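PDB 2P3W: probable serine protease HTRA3 from Homo sapiens, which is probably a secreted serine endopeptidase of the HtrA family, whose PDZ domain binds hydrophobic C-terminal peptide tails such as the phage-derived ligand FGRWV. Local coordinates for residues Gly52-Asp57 with Val87-Asp92. Sequence-based numbering, arbitrary orientation.
Sequences GIQDGD and VRRGND
Gly52 offers its carbonyl oxygen to the guanidinium of Arg89, which reaches it from the end of strand 83-89: Arg89 NH2 lies 2.8 Å from Gly52 O, in the carbonyl plane. A water joining Gly52 O to Arg89 NH1 doubles the link. Gly52 closes helix 47-51 with a Schellman motif, and its positive phi (107°) suits a residue lacking CB. Ile53 turns its aliphatic chain into the core against Ile98. Gln54 lays its amide over one guanidinium face, the planes 7° apart, with OE1 3.4 Å from Arg89 CZ; a flat amide can lie parallel there, and its chain, extended beyond CG, reaches that far. A type II turn from Gln54 to Asp57 follows, with Gly56 supplying its positive phi. Asp57 meets Arg89 side-on in a bidentate salt bridge, NE to OD1 (2.8 Å) and NH2 to OD2 (2.9 Å), both through syn lone pairs and nearly straight. With chi1 at -80°, the carboxylate swings beside its own backbone N, where Gln54 N also donates to OD2 from above its plane (2.9 Å). Over the carboxylate face opposite Gln54 N, Val87 CG1 packs on Asp57 CG at 3.6 Å, a short branched chain that can lie close to a flat group. Arg89 suits its site: three methylenes span the gap, and a bend at chi3 turns its head toward the loop. In this PDZ domain the arginine ties the loop entering strand 58-62 to the strand end before the hairpin. Two hydrogen bonds from Arg89 and one from Gln54 N would favour a charged Asp57 and hold its carboxylate against rotation.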
ATOM      1  N   GLY A  52       8.105  13.777   1.110  1.00 18.71           N
ATOM      2  CA  GLY A  52       9.508  13.538   0.702  1.00 20.00           C
ATOM      3  C   GLY A  52      10.168  12.253   1.169  1.00 18.92           C
ATOM      4  O   GLY A  52      11.368  12.040   0.945  1.00 18.76           O
ATOM      5  N   ILE A  53       9.415  11.404   1.838  1.00 16.02           N
ATOM      6  CA  ILE A  53       9.936  10.117   2.262  1.00 16.85           C
ATOM      7  C   ILE A  53      10.121   9.212   1.027  1.00 19.95           C
ATOM      8  O   ILE A  53       9.342   9.280   0.064  1.00 17.61           O
ATOM      9  CB  ILE A  53       9.033   9.519   3.344  1.00 20.45           C
ATOM     10  CG1 ILE A  53       9.167  10.398   4.640  1.00 23.58           C
ATOM     11  CG2 ILE A  53       9.395   8.057   3.602  1.00 20.25           C
ATOM     12  CD1 ILE A  53       8.295  10.036   5.767  1.00 31.00           C
ATOM     13  N   GLN A  54      11.178   8.404   1.053  1.00 17.19           N
ATOM     14  CA  GLN A  54      11.583   7.572  -0.083  1.00 17.33           C
ATOM     15  C   GLN A  54      11.875   6.157   0.385  1.00 16.69           C
ATOM     16  O   GLN A  54      12.287   5.943   1.528  1.00 16.85           O
ATOM     17  CB  GLN A  54      12.809   8.159  -0.756  1.00 17.65           C
ATOM     18  CG  GLN A  54      12.499   9.470  -1.455  1.00 19.95           C
ATOM     19  CD  GLN A  54      13.717  10.255  -1.895  1.00 20.53           C
ATOM     20  OE1 GLN A  54      14.853   9.751  -1.856  1.00 21.43           O
ATOM     21  NE2 GLN A  54      13.487  11.499  -2.369  1.00 20.70           N
ATOM     22  N   ASP A  55      11.674   5.172  -0.496  1.00 18.79           N
ATOM     23  CA  ASP A  55      11.991   3.814  -0.069  1.00 21.02           C
ATOM     24  C   ASP A  55      13.491   3.684   0.232  1.00 16.23           C
ATOM     25  O   ASP A  55      14.348   4.380  -0.334  1.00 17.17           O
ATOM     26  CB  ASP A  55      11.457   2.743  -1.025  1.00 29.03           C
ATOM     27  CG  ASP A  55      11.862   2.966  -2.449  1.00 34.88           C
ATOM     28  OD1 ASP A  55      13.030   3.324  -2.701  1.00 36.35           O
ATOM     29  OD2 ASP A  55      11.014   2.742  -3.327  1.00 35.82           O
ATOM     30  N   GLY A  56      13.794   2.851   1.213  1.00 18.73           N
ATOM     31  CA  GLY A  56      15.143   2.711   1.728  1.00 18.72           C
ATOM     32  C   GLY A  56      15.401   3.573   2.965  1.00 16.63           C
ATOM     33  O   GLY A  56      16.405   3.360   3.664  1.00 15.15           O
ATOM     34  N   ASP A  57      14.539   4.569   3.199  1.00 15.43           N
ATOM     35  CA  ASP A  57      14.657   5.461   4.357  1.00 15.02           C
ATOM     36  C   ASP A  57      14.505   4.643   5.623  1.00 17.05           C
ATOM     37  O   ASP A  57      13.779   3.645   5.642  1.00 16.27           O
ATOM     38  CB  ASP A  57      13.586   6.543   4.311  1.00 16.66           C
ATOM     39  CG  ASP A  57      13.915   7.679   3.379  1.00 14.12           C
ATOM     40  OD1 ASP A  57      15.014   7.700   2.785  1.00 18.32           O
ATOM     41  OD2 ASP A  57      13.059   8.594   3.300  1.00 17.17           O
ATOM     42  N   VAL A  87      14.574  10.737   9.995  1.00 16.43           N
ATOM     43  CA  VAL A  87      14.905   9.721   9.014  1.00 17.25           C
ATOM     44  C   VAL A  87      16.411   9.710   8.742  1.00 15.50           C
ATOM     45  O   VAL A  87      17.064  10.742   8.675  1.00 17.70           O
ATOM     46  CB  VAL A  87      14.145  10.001   7.686  1.00 18.38           C
ATOM     47  CG1 VAL A  87      14.822   9.355   6.478  1.00 21.59           C
ATOM     48  CG2 VAL A  87      12.651   9.615   7.805  1.00 21.66           C
ATOM     49  N   ARG A  88      16.950   8.505   8.610  1.00 12.62           N
ATOM     50  CA  ARG A  88      18.306   8.289   8.131  1.00 15.78           C
ATOM     51  C   ARG A  88      18.226   7.875   6.675  1.00 16.84           C
ATOM     52  O   ARG A  88      17.575   6.862   6.362  1.00 16.56           O
ATOM     53  CB  ARG A  88      18.972   7.159   8.911  1.00 21.04           C
ATOM     54  CG  ARG A  88      19.032   7.370  10.399  1.00 27.27           C
ATOM     55  CD  ARG A  88      20.034   8.421  10.769  1.00 35.19           C
ATOM     56  NE  ARG A  88      19.990   8.647  12.211  1.00 36.36           N
ATOM     57  CZ  ARG A  88      19.341   9.642  12.822  1.00 40.02           C
ATOM     58  NH1 ARG A  88      18.659  10.554  12.129  1.00 38.08           N
ATOM     59  NH2 ARG A  88      19.382   9.723  14.157  1.00 31.66           N
ATOM     60  N   ARG A  89      18.900   8.630   5.801  1.00 15.19           N
ATOM     61  CA  ARG A  89      18.972   8.323   4.373  1.00 15.56           C
ATOM     62  C   ARG A  89      20.435   8.301   3.958  1.00 16.30           C
ATOM     63  O   ARG A  89      21.023   9.333   3.769  1.00 16.55           O
ATOM     64  CB  ARG A  89      18.214   9.382   3.577  1.00 13.85           C
ATOM     65  CG  ARG A  89      18.191   9.121   2.053  1.00 13.49           C
ATOM     66  CD  ARG A  89      17.422  10.161   1.332  1.00 15.28           C
ATOM     67  NE  ARG A  89      15.992  10.086   1.657  1.00 15.45           N
ATOM     68  CZ  ARG A  89      15.099  11.025   1.337  1.00 18.02           C
ATOM     69  NH1 ARG A  89      15.474  12.129   0.706  1.00 18.20           N
ATOM     70  NH2 ARG A  89      13.836  10.876   1.684  1.00 18.28           N
ATOM     71  N   GLY A  90      21.029   7.120   3.857  1.00 15.55           N
ATOM     72  CA  GLY A  90      22.483   7.022   3.713  1.00 19.95           C
ATOM     73  C   GLY A  90      23.188   7.761   4.847  1.00 19.59           C
ATOM     74  O   GLY A  90      22.927   7.493   6.025  1.00 22.03           O
ATOM     75  N   ASN A  91      24.058   8.696   4.488  1.00 18.09           N
ATOM     76  CA  ASN A  91      24.776   9.511   5.472  1.00 18.97           C
ATOM     77  C   ASN A  91      24.026  10.776   5.875  1.00 19.54           C
ATOM     78  O   ASN A  91      24.553  11.585   6.641  1.00 21.05           O
ATOM     79  CB  ASN A  91      26.158   9.869   4.941  1.00 25.15           C
ATOM     80  CG  ASN A  91      27.025   8.639   4.732  1.00 30.02           C
ATOM     81  OD1 ASN A  91      27.230   7.852   5.660  1.00 34.10           O
ATOM     82  ND2 ASN A  91      27.514   8.450   3.505  1.00 32.56           N
ATOM     83  N   ASP A  92      22.808  10.961   5.366  1.00 14.96           N
ATOM     84  CA  ASP A  92      22.027  12.143   5.682  1.00 17.07           C
ATOM     85  C   ASP A  92      21.021  11.862   6.813  1.00 14.02           C
ATOM     86  O   ASP A  92      20.510  10.764   6.944  1.00 19.18           O
ATOM     87  CB  ASP A  92      21.284  12.646   4.440  1.00 19.74           C
ATOM     88  CG  ASP A  92      22.216  13.292   3.418  1.00 27.58           C
ATOM     89  OD1 ASP A  92      23.400  13.539   3.730  1.00 32.37           O
ATOM     90  OD2 ASP A  92      21.737  13.559   2.298  1.00 37.37           O
TER
HETATM   91  O   HOH W   1      13.223  14.025   0.220  1.00 19.06           O
HETATM   92  O   HOH W   2      19.102   4.788   5.019  1.00 27.38           O